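Local coordinates for putative uncharacterized protein (Emericella nidulans, PDB 3PGB), which probably oxidises primary amines as a copper amine oxidase, with a bound copper ion and a topaquinone cofactor formed from one of its own tyrosines, at residues 220-225 with 239-244; 251-256 with 505-510; 308-313 with 703-708; 387-392 with 399-404; 509-514 with 528-533. One frame throughout, in Å; residues are numbered along the deposited sequence.

Overall arrangement
Contacts 2, 4 and 5 lie close round the copper ion, with contacts 1 and 3 farther out. Contact 5 holds the copper ligand His532, and contact 4 lies beside it: the side chain of Tyr389 stands about 6 Å from the copper ion. In contact 2 the side chain of Ile508 is about 6 Å from the copper ion. Contacts 2 and 5 share Gln509 and Ser510, and their centres are 8 Å apart. Gln509 NE2 also reaches Tyr401 OH of contact 4 at 2.6 Å. Contact 3 is joined to contact 2 through Tyr507 OH and Ala311 O, 2.6 Å apart. In contact 1 the side chain of Trp241 is about 14 Å from the copper ion. Its strand 235-242 neighbours strand 255-263 of contact 2.

Contact 1 of 5, residues 220-225 with 239-244; sequences DIWGID and MFWNMA
This contact is the antiparallel beta hairpin of strands 219-223 and 235-242, at one end of a five-stranded sheet. Asp220 and Trp241 form a hydrogen-bonded pair. Asp220 N gives to Trp241 O at 2.8 Å, and Trp241 N gives back to Asp220 O at 2.7 Å. Trp222 and Met239 form the next hydrogen-bonded pair. There Met239 N gives to Trp222 O at 3.0 Å. Trp241 NE1 adds a weak bond to the same oxygen, at 3.3 Å.

The two indoles lie on one face of the hairpin in an offset stack. Their five-membered rings are 3.7 Å apart between centroids, with planes at 7°. Trp222 CG sits between its backbone N and carbonyl carbon (chi1 56°), which brings the indole across to its partner. Met239 SD lies over the opposite face of the Trp241 ring, toward the rim. On the other face of the hairpin, Ile221 lies alongside Phe240. Its CG1 makes a CH-pi contact over the ring, 4.0 Å from the centroid, and its CD1 meets Phe240 CE1 at 3.5 Å.

Trp222 NE1 is hydrogen-bonded to Glu251 OE1, whereas Trp241 NE1 makes the weak bond to Trp222 O. The two indole N-H groups, though close, do not bond to each other, and the stack rests on ring overlap.

Contact 2 of 5, residues 251-256 with 505-510; sequences ETLLPL and SGYIQS
Thr252 OG1 donates to Ile508 O at 2.6 Å. The hydroxyl comes from above the carbonyl plane, 39° out of it. It also touches Tyr507 CB at 3.5 Å. Beside this bond, Leu253 sets its two methyls against different partners. CD1 lies at the edge of the Tyr507 ring, in its plane, 3.6 Å from CD2 of that ring. CD2 of Leu253 meets Ile508 CG1 at 3.5 Å. Leu253 crosses both side chains at about a right angle. Farther along, the Pro255 ring packs near Ser510.

Residues 251-253 form a short 3-10 turn, closed by Leu254 N to Glu251 O at 2.8 Å. It leads into strand 255-263. The facing residues 505-510 are a loop of the enzyme domain, following strand 498-504. Thr252 OG1 takes the place between its own N and carbonyl carbon (chi1 72°), on the side facing this loop.

In the next shell, Tyr507 OH is hydrogen-bonded to Ala311 O, and His459 of the second subunit meets the Tyr507 ring edge-to-face. Asn483 ND2 bonds to Tyr507 O. Ile508 stands close to the copper ligands His532 and His698, with its side chain about 6 Å from the copper ion.

Contact 3 of 5, residues 308-313 with 703-708; sequences GAWAHT and GDLPNT
Apolar and van der Waals contacts carry this meeting, with Pro706 at the centre. Its ring edge lies against the backbone of residues 310-312: CG is 3.1 Å from His312 O, and CB is 3.7 Å from Trp310 O. The peptide bond before Pro706 is cis. To one side of the proline, Leu705 CD2 approaches Trp310 CZ3 at 4.1 Å. The methyl lies at the edge of the indole, near its plane. To the other, Thr313 CG2 packs beside the Asn707 side chain.

The segments are two loops distant in sequence. Residues 309-311 make a 3-10 turn, and residues 703-708 lie between strands 686-698 and 714-722 of the enzyme domain.

The hydrogen bonds found here lie within each loop or go to residues outside the pair. In residues 308-313, Ala311 N bonds to Gly308 O at 2.8 Å and His312 N to Ala309 O at 2.9 Å. In the other loop, Thr708 OG1 gives to Asp704 OD1 at 2.8 Å, meeting the carboxylate on its anti side. The same Asp704 OD1 is hydrogen-bonded to His698 NE2, so Asp704 is a second-shell partner of a copper ligand. Trp310 NE1 turns to Val306 O, and the Trp310 ring stacks with that of His524.

Contact 4 of 5, residues 387-392 with 399-404; sequences AHYAAN and VAYLDS
Tyr389, Val399 and Tyr401 form the apolar centre. Val399 CG1 meets both tyrosines: it is 3.3 Å from Tyr389 CD1 and lies over one face of the Tyr401 ring, toward its rim. With CG1 anti to the backbone N (chi1 171°), this branch reaches both rings. The two tyrosines cross obliquely, with Tyr389 CE1 4.1 Å from Tyr401 CD2. Ala387 CB lies at the edge of the Tyr401 ring and 3.9 Å from Tyr401 CB. On the opposite face of the strand pair, Ala400 CB lies over one face of the His388 ring, toward its rim, 4.0 Å from His388 CD2.

Backbone bonds frame this core. Ala387 and Tyr401 bond in both directions, and Tyr389 N gives to Val399 O at 2.9 Å, nearly straight at 171°. His388 ND1 bonds to Tyr389 O at 3.1 Å, while its NE2 bonds to Ser632 OG. At the polar edge, Tyr401 OH bonds to Gln509 NE2, and Tyr389 OH to O4 of topaquinone 484. An antiparallel strand pair thus lines the copper amine oxidase active site, and segment 399-404 carries Asp403, the predicted proton acceptor.

Contact 5 of 5, residues 509-514 with 528-533; sequences QSAYYA and SGSMHD. With CU (copper (II) ion), chain D.
One water is gripped by three groups from both segments. It donates to Gln509 O at 3.0 Å and to Gly529 O at 2.9 Å, and accepts a weak bond from His532 ND1 at 2.9 Å. This links the imidazole, weakly, to both backbones. On its other side, His532 NE2 binds the copper ion at 2.0 Å, so the water is a second-shell partner of the metal. A different water lies 2.5 Å from the copper, and His534 and His698 complete the protein ligands.

Away from the metal, Ser528 N gives to Ala511 O at 2.7 Å and Ala511 N gives to Ser528 O at 3.1 Å. Ser530 CB rests against Ala511 CB at 3.7 Å. Ser528 OG accepts from Ser530 N, an ST turn.

The Ala511-Ser528 pair joins strand 511-512 to strand 527-528, which has strand 522-524 on its far side. His532 lies on strand 532-542, which pairs with strands 374-389 and 686-698.

Contact 1 of 5, residues 220-225 with 239-244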
# COMPACT_ATOMS: atom_id res chain seq x y z
N ASP A 220 13.85 -37.01 -6.61
CA ASP A 220 12.46 -37.10 -6.19
C ASP A 220 11.55 -36.95 -7.41
O ASP A 220 11.92 -36.29 -8.37
CB ASP A 220 12.16 -36.01 -5.17
CG ASP A 220 10.94 -36.31 -4.32
OD1 ASP A 220 10.20 -35.35 -4.00
OD2 ASP A 220 10.73 -37.49 -3.98
N ILE A 221 10.37 -37.56 -7.35
CA ILE A 221 9.39 -37.48 -8.44
C ILE A 221 8.03 -37.00 -7.94
O ILE A 221 7.44 -37.59 -7.03
CB ILE A 221 9.17 -38.85 -9.10
CG1 ILE A 221 10.49 -39.42 -9.64
CG2 ILE A 221 8.14 -38.74 -10.23
CD1 ILE A 221 10.37 -40.84 -10.15
N TRP A 222 7.54 -35.91 -8.53
CA TRP A 222 6.18 -35.43 -8.28
C TRP A 222 5.78 -34.42 -9.35
O TRP A 222 6.62 -33.99 -10.13
CB TRP A 222 6.04 -34.83 -6.88
CG TRP A 222 6.99 -33.71 -6.55
CD1 TRP A 222 8.30 -33.83 -6.22
CD2 TRP A 222 6.68 -32.32 -6.47
NE1 TRP A 222 8.84 -32.60 -5.96
CE2 TRP A 222 7.86 -31.65 -6.11
CE3 TRP A 222 5.52 -31.57 -6.68
CZ2 TRP A 222 7.92 -30.26 -5.95
CZ3 TRP A 222 5.57 -30.19 -6.53
CH2 TRP A 222 6.77 -29.55 -6.17
N GLY A 223 4.50 -34.06 -9.38
CA GLY A 223 3.97 -33.27 -10.47
C GLY A 223 2.81 -32.33 -10.16
O GLY A 223 2.97 -31.36 -9.42
N ILE A 224 1.65 -32.64 -10.73
CA ILE A 224 0.59 -31.66 -10.88
C ILE A 224 -0.51 -31.71 -9.83
O ILE A 224 -0.79 -32.77 -9.25
CB ILE A 224 -0.05 -31.74 -12.30
CG1 ILE A 224 -0.82 -33.05 -12.50
CG2 ILE A 224 1.03 -31.59 -13.35
CD1 ILE A 224 -1.51 -33.17 -13.84
N ASP A 225 -1.13 -30.55 -9.62
CA ASP A 225 -2.31 -30.40 -8.78
C ASP A 225 -3.13 -29.27 -9.42
O ASP A 225 -2.63 -28.15 -9.56
CB ASP A 225 -1.89 -30.03 -7.35
CG ASP A 225 -3.08 -29.95 -6.37
OD1 ASP A 225 -4.25 -30.07 -6.80
OD2 ASP A 225 -2.83 -29.76 -5.16
N MET A 239 7.56 -34.95 -12.84
CA MET A 239 8.90 -34.45 -13.16
C MET A 239 9.89 -34.98 -12.12
O MET A 239 9.52 -35.21 -10.97
CB MET A 239 8.88 -32.93 -13.13
CG MET A 239 10.08 -32.25 -13.73
SD MET A 239 10.07 -30.50 -13.28
CE MET A 239 11.17 -29.83 -14.50
N PHE A 240 11.14 -35.16 -12.53
CA PHE A 240 12.20 -35.44 -11.58
C PHE A 240 12.68 -34.13 -10.94
O PHE A 240 12.77 -33.11 -11.62
CB PHE A 240 13.36 -36.17 -12.26
CG PHE A 240 13.07 -37.61 -12.58
CD1 PHE A 240 13.51 -38.63 -11.74
CD2 PHE A 240 12.34 -37.96 -13.71
CE1 PHE A 240 13.25 -39.96 -12.02
CE2 PHE A 240 12.06 -39.28 -14.00
CZ PHE A 240 12.52 -40.29 -13.16
N TRP A 241 12.94 -34.16 -9.63
CA TRP A 241 13.57 -33.04 -8.93
C TRP A 241 14.83 -33.52 -8.22
O TRP A 241 14.92 -34.69 -7.85
CB TRP A 241 12.63 -32.46 -7.87
CG TRP A 241 11.29 -32.05 -8.37
CD1 TRP A 241 10.27 -32.86 -8.75
CD2 TRP A 241 10.81 -30.71 -8.51
NE1 TRP A 241 9.18 -32.11 -9.13
CE2 TRP A 241 9.49 -30.78 -8.99
CE3 TRP A 241 11.38 -29.45 -8.28
CZ2 TRP A 241 8.72 -29.65 -9.25
CZ3 TRP A 241 10.62 -28.32 -8.53
CH2 TRP A 241 9.31 -28.43 -9.01
N ASN A 242 15.79 -32.62 -8.04
CA ASN A 242 16.93 -32.88 -7.15
C ASN A 242 16.53 -32.68 -5.70
O ASN A 242 15.71 -31.83 -5.38
CB ASN A 242 18.13 -31.98 -7.49
CG ASN A 242 19.32 -32.75 -8.05
OD1 ASN A 242 19.50 -33.94 -7.76
ND2 ASN A 242 20.15 -32.07 -8.84
N MET A 243 17.12 -33.47 -4.81
CA MET A 243 16.84 -33.37 -3.39
C MET A 243 17.71 -32.30 -2.75
O MET A 243 18.85 -32.07 -3.18
CB MET A 243 17.03 -34.73 -2.70
CG MET A 243 15.88 -35.70 -2.93
SD MET A 243 15.97 -37.24 -2.01
CE MET A 243 15.72 -36.66 -0.32
N ALA A 244 17.16 -31.63 -1.74
CA ALA A 244 17.89 -30.62 -0.99
C ALA A 244 18.81 -31.30 0.00
O ALA A 244 18.60 -32.46 0.36
CB ALA A 244 16.93 -29.70 -0.25

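Contact 2 of 5, residues 251-256 with 505-510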
# COMPACT_ATOMS: atom_id res chain seq x y z
N GLU A 251 13.92 -27.87 -2.16
CA GLU A 251 13.68 -28.75 -3.30
C GLU A 251 12.90 -28.09 -4.44
O GLU A 251 13.19 -28.33 -5.61
CB GLU A 251 12.95 -30.03 -2.88
CG GLU A 251 12.76 -31.02 -4.04
CD GLU A 251 12.25 -32.38 -3.60
OE1 GLU A 251 11.35 -32.91 -4.29
OE2 GLU A 251 12.73 -32.90 -2.57
N THR A 252 11.94 -27.24 -4.09
CA THR A 252 11.14 -26.55 -5.10
C THR A 252 11.97 -25.59 -5.98
O THR A 252 11.47 -25.08 -6.97
CB THR A 252 9.93 -25.79 -4.49
OG1 THR A 252 10.37 -24.63 -3.78
CG2 THR A 252 9.12 -26.69 -3.57
N LEU A 253 13.23 -25.35 -5.61
CA LEU A 253 14.20 -24.65 -6.47
C LEU A 253 15.08 -25.59 -7.32
O LEU A 253 16.02 -25.11 -7.96
CB LEU A 253 15.13 -23.77 -5.64
CG LEU A 253 14.50 -22.65 -4.82
CD1 LEU A 253 15.59 -21.82 -4.15
CD2 LEU A 253 13.59 -21.78 -5.69
N LEU A 254 14.79 -26.89 -7.34
CA LEU A 254 15.68 -27.87 -7.96
C LEU A 254 15.01 -28.78 -9.02
O LEU A 254 15.21 -29.99 -9.01
CB LEU A 254 16.30 -28.75 -6.87
CG LEU A 254 16.99 -28.01 -5.71
CD1 LEU A 254 17.47 -28.99 -4.66
CD2 LEU A 254 18.14 -27.12 -6.22
N PRO A 255 14.24 -28.20 -9.96
CA PRO A 255 13.67 -29.02 -11.03
C PRO A 255 14.74 -29.58 -11.96
O PRO A 255 15.82 -28.98 -12.08
CB PRO A 255 12.77 -28.03 -11.79
CG PRO A 255 13.38 -26.69 -11.53
CD PRO A 255 13.95 -26.76 -10.15
N LEU A 256 14.47 -30.71 -12.61
CA LEU A 256 15.48 -31.38 -13.46
C LEU A 256 15.11 -31.49 -14.94
O LEU A 256 15.99 -31.66 -15.78
CB LEU A 256 15.83 -32.75 -12.89
CG LEU A 256 16.50 -32.78 -11.52
CD1 LEU A 256 16.92 -34.20 -11.18
CD2 LEU A 256 17.71 -31.83 -11.46
N SER A 505 6.13 -14.99 1.32
CA SER A 505 7.56 -15.25 1.34
C SER A 505 7.74 -16.75 1.17
O SER A 505 6.84 -17.42 0.67
CB SER A 505 8.18 -14.75 2.64
OG SER A 505 9.59 -14.84 2.59
N GLY A 506 8.89 -17.27 1.58
CA GLY A 506 9.19 -18.69 1.42
C GLY A 506 9.77 -18.99 0.05
O GLY A 506 10.24 -18.09 -0.65
N TYR A 507 9.73 -20.27 -0.32
CA TYR A 507 10.35 -20.74 -1.56
C TYR A 507 9.37 -20.69 -2.71
O TYR A 507 8.20 -21.05 -2.56
CB TYR A 507 10.84 -22.18 -1.39
CG TYR A 507 12.16 -22.28 -0.67
CD1 TYR A 507 12.21 -22.47 0.69
CD2 TYR A 507 13.35 -22.17 -1.36
CE1 TYR A 507 13.42 -22.56 1.36
CE2 TYR A 507 14.56 -22.27 -0.71
CZ TYR A 507 14.59 -22.46 0.65
OH TYR A 507 15.78 -22.55 1.32
N ILE A 508 9.84 -20.26 -3.87
CA ILE A 508 9.03 -20.31 -5.06
C ILE A 508 9.00 -21.75 -5.57
O ILE A 508 9.92 -22.52 -5.30
CB ILE A 508 9.54 -19.33 -6.15
CG1 ILE A 508 10.88 -19.78 -6.74
CG2 ILE A 508 9.65 -17.92 -5.59
CD1 ILE A 508 11.36 -18.93 -7.93
N GLN A 509 7.94 -22.11 -6.28
CA GLN A 509 7.93 -23.37 -7.00
C GLN A 509 8.51 -23.09 -8.37
O GLN A 509 7.87 -22.47 -9.22
CB GLN A 509 6.55 -24.00 -7.10
CG GLN A 509 6.64 -25.42 -7.62
CD GLN A 509 5.32 -26.13 -7.57
OE1 GLN A 509 4.68 -26.31 -8.60
NE2 GLN A 509 4.91 -26.53 -6.38
N SER A 510 9.72 -23.59 -8.56
CA SER A 510 10.57 -23.24 -9.69
C SER A 510 10.13 -23.96 -10.96
O SER A 510 9.20 -24.75 -10.95
CB SER A 510 12.01 -23.62 -9.34
OG SER A 510 12.92 -23.23 -10.32

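Contact 3 of 5, residues 308-313 with 703-708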
# COMPACT_ATOMS: atom_id res chain seq x y z
N GLY A 308 22.73 -25.59 -3.02
CA GLY A 308 23.89 -24.84 -2.57
C GLY A 308 23.44 -23.61 -1.82
O GLY A 308 22.24 -23.32 -1.75
N ALA A 309 24.40 -22.87 -1.27
CA ALA A 309 24.10 -21.67 -0.46
C ALA A 309 23.08 -20.73 -1.12
O ALA A 309 22.24 -20.14 -0.44
CB ALA A 309 25.39 -20.90 -0.17
N TRP A 310 23.16 -20.62 -2.45
CA TRP A 310 22.24 -19.80 -3.25
C TRP A 310 20.77 -20.10 -2.98
O TRP A 310 19.93 -19.20 -3.08
CB TRP A 310 22.53 -19.99 -4.75
CG TRP A 310 22.19 -21.36 -5.29
CD1 TRP A 310 23.00 -22.46 -5.31
CD2 TRP A 310 20.95 -21.76 -5.89
NE1 TRP A 310 22.34 -23.53 -5.89
CE2 TRP A 310 21.08 -23.12 -6.25
CE3 TRP A 310 19.75 -21.11 -6.16
CZ2 TRP A 310 20.05 -23.84 -6.87
CZ3 TRP A 310 18.73 -21.82 -6.78
CH2 TRP A 310 18.89 -23.17 -7.12
N ALA A 311 20.45 -21.36 -2.67
CA ALA A 311 19.07 -21.78 -2.39
C ALA A 311 18.73 -21.85 -0.89
O ALA A 311 17.63 -22.26 -0.53
CB ALA A 311 18.80 -23.14 -3.04
N HIS A 312 19.66 -21.44 -0.03
CA HIS A 312 19.46 -21.52 1.41
C HIS A 312 19.23 -20.14 2.01
O HIS A 312 19.65 -19.14 1.46
CB HIS A 312 20.67 -22.19 2.06
CG HIS A 312 20.89 -23.60 1.63
ND1 HIS A 312 22.04 -24.31 1.92
CD2 HIS A 312 20.10 -24.45 0.93
CE1 HIS A 312 21.94 -25.52 1.42
NE2 HIS A 312 20.77 -25.64 0.82
N THR A 313 18.57 -20.11 3.17
CA THR A 313 18.08 -18.86 3.76
C THR A 313 19.04 -18.22 4.76
O THR A 313 18.84 -17.08 5.18
CB THR A 313 16.74 -19.09 4.46
OG1 THR A 313 16.89 -20.13 5.44
CG2 THR A 313 15.69 -19.49 3.44
N GLY A 703 16.06 -11.96 -7.32
CA GLY A 703 15.82 -11.53 -5.95
C GLY A 703 14.82 -12.38 -5.19
O GLY A 703 14.59 -12.16 -4.00
N ASP A 704 14.19 -13.33 -5.87
CA ASP A 704 13.37 -14.33 -5.19
C ASP A 704 14.21 -15.53 -4.72
O ASP A 704 13.66 -16.46 -4.14
CB ASP A 704 12.22 -14.77 -6.09
CG ASP A 704 11.20 -13.67 -6.28
OD1 ASP A 704 10.32 -13.54 -5.41
OD2 ASP A 704 11.27 -12.94 -7.29
N LEU A 705 15.52 -15.48 -4.95
CA LEU A 705 16.44 -16.50 -4.45
C LEU A 705 17.19 -15.95 -3.24
O LEU A 705 17.74 -14.86 -3.29
CB LEU A 705 17.47 -16.86 -5.53
CG LEU A 705 16.92 -17.38 -6.86
CD1 LEU A 705 18.08 -17.60 -7.82
CD2 LEU A 705 16.12 -18.65 -6.67
N PRO A 706 17.21 -16.71 -2.13
CA PRO A 706 16.62 -18.03 -1.89
C PRO A 706 15.10 -18.00 -1.66
O PRO A 706 14.40 -18.97 -1.97
CB PRO A 706 17.33 -18.49 -0.61
CG PRO A 706 17.59 -17.20 0.12
CD PRO A 706 17.96 -16.23 -0.95
N ASN A 707 14.59 -16.89 -1.12
CA ASN A 707 13.17 -16.76 -0.83
C ASN A 707 12.58 -15.47 -1.35
O ASN A 707 13.29 -14.47 -1.49
CB ASN A 707 12.93 -16.79 0.68
CG ASN A 707 12.94 -18.19 1.25
OD1 ASN A 707 13.12 -19.18 0.52
ND2 ASN A 707 12.73 -18.29 2.56
N THR A 708 11.29 -15.50 -1.61
CA THR A 708 10.54 -14.30 -1.92
C THR A 708 10.47 -13.46 -0.66
O THR A 708 10.53 -14.00 0.44
CB THR A 708 9.13 -14.65 -2.43
OG1 THR A 708 9.25 -15.42 -3.63
CG2 THR A 708 8.30 -13.40 -2.73

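Contact 4 of 5, residues 387-392 with 399-404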
# COMPACT_ATOMS: atom_id res chain seq x y z
N ALA A 387 -2.96 -20.69 -6.48
CA ALA A 387 -1.64 -20.51 -7.05
C ALA A 387 -1.64 -21.11 -8.45
O ALA A 387 -1.37 -22.30 -8.64
CB ALA A 387 -0.58 -21.17 -6.19
N HIS A 388 -1.98 -20.27 -9.44
CA HIS A 388 -2.14 -20.71 -10.82
C HIS A 388 -0.87 -20.42 -11.60
O HIS A 388 -0.49 -19.27 -11.77
CB HIS A 388 -3.32 -19.97 -11.46
CG HIS A 388 -3.87 -20.64 -12.67
ND1 HIS A 388 -3.11 -20.89 -13.80
CD2 HIS A 388 -5.11 -21.10 -12.95
CE1 HIS A 388 -3.86 -21.48 -14.71
NE2 HIS A 388 -5.08 -21.62 -14.21
N TYR A 389 -0.22 -21.48 -12.09
CA TYR A 389 1.03 -21.36 -12.83
C TYR A 389 0.83 -21.45 -14.35
O TYR A 389 -0.27 -21.71 -14.84
CB TYR A 389 2.01 -22.44 -12.38
CG TYR A 389 2.51 -22.24 -10.98
CD1 TYR A 389 1.70 -22.52 -9.88
CD2 TYR A 389 3.79 -21.76 -10.75
CE1 TYR A 389 2.17 -22.33 -8.60
CE2 TYR A 389 4.25 -21.56 -9.48
CZ TYR A 389 3.44 -21.84 -8.40
OH TYR A 389 3.92 -21.64 -7.13
N ALA A 390 1.92 -21.20 -15.08
CA ALA A 390 1.96 -21.35 -16.53
C ALA A 390 3.41 -21.60 -16.92
O ALA A 390 4.32 -21.12 -16.24
CB ALA A 390 1.44 -20.10 -17.22
N ALA A 391 3.61 -22.34 -18.00
CA ALA A 391 4.96 -22.67 -18.46
C ALA A 391 4.93 -23.37 -19.81
O ALA A 391 3.87 -23.76 -20.28
CB ALA A 391 5.67 -23.53 -17.44
N ASN A 392 6.10 -23.53 -20.41
CA ASN A 392 6.23 -24.30 -21.64
C ASN A 392 6.40 -25.80 -21.34
O ASN A 392 6.53 -26.59 -22.27
CB ASN A 392 7.42 -23.79 -22.47
CG ASN A 392 7.32 -24.18 -23.94
OD1 ASN A 392 6.24 -24.50 -24.45
ND2 ASN A 392 8.45 -24.14 -24.64
N VAL A 399 -0.13 -26.75 -12.98
CA VAL A 399 -0.32 -26.48 -11.55
C VAL A 399 -1.32 -25.34 -11.33
O VAL A 399 -1.17 -24.24 -11.87
CB VAL A 399 1.00 -26.16 -10.81
CG1 VAL A 399 0.70 -25.67 -9.40
CG2 VAL A 399 1.88 -27.38 -10.74
N ALA A 400 -2.35 -25.63 -10.55
CA ALA A 400 -3.30 -24.63 -10.09
C ALA A 400 -3.72 -25.01 -8.67
O ALA A 400 -4.79 -25.58 -8.45
CB ALA A 400 -4.50 -24.56 -11.02
N TYR A 401 -2.84 -24.72 -7.71
CA TYR A 401 -3.07 -25.08 -6.32
C TYR A 401 -4.29 -24.37 -5.75
O TYR A 401 -4.49 -23.17 -5.96
CB TYR A 401 -1.85 -24.74 -5.44
CG TYR A 401 -0.63 -25.60 -5.68
CD1 TYR A 401 -0.69 -26.97 -5.55
CD2 TYR A 401 0.59 -25.03 -6.02
CE1 TYR A 401 0.41 -27.76 -5.77
CE2 TYR A 401 1.70 -25.81 -6.24
CZ TYR A 401 1.61 -27.18 -6.11
OH TYR A 401 2.70 -27.99 -6.33
N LEU A 402 -5.10 -25.13 -5.03
CA LEU A 402 -6.18 -24.61 -4.22
C LEU A 402 -5.86 -25.07 -2.81
O LEU A 402 -6.07 -26.24 -2.46
CB LEU A 402 -7.53 -25.14 -4.72
CG LEU A 402 -7.94 -24.63 -6.11
CD1 LEU A 402 -9.04 -25.49 -6.72
CD2 LEU A 402 -8.35 -23.16 -6.06
N ASP A 403 -5.35 -24.15 -2.00
CA ASP A 403 -4.64 -24.50 -0.76
C ASP A 403 -5.47 -25.09 0.37
O ASP A 403 -4.92 -25.74 1.26
CB ASP A 403 -3.85 -23.29 -0.24
CG ASP A 403 -2.54 -23.09 -0.96
OD1 ASP A 403 -1.90 -24.09 -1.35
OD2 ASP A 403 -2.13 -21.92 -1.12
N SER A 404 -6.79 -24.88 0.37
CA SER A 404 -7.62 -25.42 1.44
C SER A 404 -7.70 -26.94 1.38
O SER A 404 -8.10 -27.58 2.35
CB SER A 404 -9.01 -24.79 1.44
OG SER A 404 -9.79 -25.27 0.38

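Contact 5 of 5, residues 509-514 with 528-533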
# COMPACT_ATOMS: atom_id res chain seq x y z
N GLN A 509 7.94 -22.11 -6.28
CA GLN A 509 7.93 -23.37 -7.00
C GLN A 509 8.51 -23.09 -8.37
O GLN A 509 7.87 -22.47 -9.22
CB GLN A 509 6.55 -24.00 -7.10
CG GLN A 509 6.64 -25.42 -7.62
CD GLN A 509 5.32 -26.13 -7.57
OE1 GLN A 509 4.68 -26.31 -8.60
NE2 GLN A 509 4.91 -26.53 -6.38
N SER A 510 9.72 -23.59 -8.56
CA SER A 510 10.57 -23.24 -9.69
C SER A 510 10.13 -23.96 -10.96
O SER A 510 9.20 -24.75 -10.95
CB SER A 510 12.01 -23.62 -9.34
OG SER A 510 12.92 -23.23 -10.32
N ALA A 511 10.81 -23.65 -12.07
CA ALA A 511 10.60 -24.33 -13.34
C ALA A 511 11.95 -24.54 -14.01
O ALA A 511 12.85 -23.71 -13.86
CB ALA A 511 9.68 -23.52 -14.24
N TYR A 512 12.10 -25.65 -14.73
CA TYR A 512 13.34 -25.92 -15.47
C TYR A 512 13.50 -24.90 -16.58
O TYR A 512 12.52 -24.51 -17.22
CB TYR A 512 13.34 -27.34 -16.04
CG TYR A 512 14.72 -27.84 -16.43
CD1 TYR A 512 15.69 -28.10 -15.46
CD2 TYR A 512 15.04 -28.06 -17.76
CE1 TYR A 512 16.95 -28.56 -15.81
CE2 TYR A 512 16.30 -28.52 -18.12
CZ TYR A 512 17.25 -28.77 -17.15
OH TYR A 512 18.49 -29.22 -17.51
N TYR A 513 14.73 -24.46 -16.81
CA TYR A 513 14.99 -23.32 -17.70
C TYR A 513 14.69 -23.63 -19.16
O TYR A 513 14.25 -22.76 -19.90
CB TYR A 513 16.44 -22.85 -17.58
CG TYR A 513 17.43 -23.60 -18.46
CD1 TYR A 513 17.91 -23.04 -19.64
CD2 TYR A 513 17.89 -24.87 -18.11
CE1 TYR A 513 18.81 -23.71 -20.45
CE2 TYR A 513 18.80 -25.56 -18.91
CZ TYR A 513 19.25 -24.98 -20.07
OH TYR A 513 20.15 -25.65 -20.87
N ALA A 514 14.92 -24.89 -19.55
CA ALA A 514 14.98 -25.26 -20.95
C ALA A 514 13.71 -24.89 -21.71
O ALA A 514 12.64 -25.37 -21.39
CB ALA A 514 15.27 -26.76 -21.09
N SER A 528 14.46 -21.49 -14.03
CA SER A 528 13.51 -20.45 -14.39
C SER A 528 12.70 -20.07 -13.17
O SER A 528 12.25 -20.94 -12.42
CB SER A 528 12.56 -20.92 -15.48
OG SER A 528 11.51 -19.99 -15.65
N GLY A 529 12.50 -18.77 -12.99
CA GLY A 529 11.67 -18.28 -11.91
C GLY A 529 10.22 -18.66 -12.10
O GLY A 529 9.48 -18.77 -11.12
N SER A 530 9.82 -18.88 -13.36
CA SER A 530 8.47 -19.32 -13.73
C SER A 530 7.51 -18.14 -13.62
O SER A 530 7.94 -16.98 -13.65
CB SER A 530 8.02 -20.51 -12.87
OG SER A 530 7.01 -21.29 -13.50
N MET A 531 6.21 -18.42 -13.53
CA MET A 531 5.21 -17.38 -13.32
C MET A 531 3.97 -17.97 -12.69
O MET A 531 3.64 -19.12 -12.93
CB MET A 531 4.86 -16.69 -14.64
CG MET A 531 4.29 -17.60 -15.72
SD MET A 531 4.04 -16.74 -17.29
CE MET A 531 2.84 -15.49 -16.81
N HIS A 532 3.29 -17.18 -11.86
CA HIS A 532 2.05 -17.62 -11.24
C HIS A 532 1.23 -16.46 -10.71
O HIS A 532 1.78 -15.41 -10.37
CB HIS A 532 2.32 -18.63 -10.12
CG HIS A 532 3.25 -18.13 -9.06
ND1 HIS A 532 4.62 -18.27 -9.15
CD2 HIS A 532 3.01 -17.49 -7.89
CE1 HIS A 532 5.18 -17.72 -8.08
NE2 HIS A 532 4.22 -17.24 -7.30
N ASP A 533 -0.09 -16.64 -10.66
CA ASP A 533 -0.98 -15.68 -10.02
C ASP A 533 -1.36 -16.19 -8.63
O ASP A 533 -1.79 -17.35 -8.48
CB ASP A 533 -2.25 -15.47 -10.85
CG ASP A 533 -2.06 -14.47 -11.99
OD1 ASP A 533 -0.95 -13.92 -12.16
OD2 ASP A 533 -3.06 -14.24 -12.71
CU CU D . 4.47 -16.02 -5.69
O HOH W 1 7.10 -19.59 -9.65
O HOH W 2 5.76 -17.56 -4.23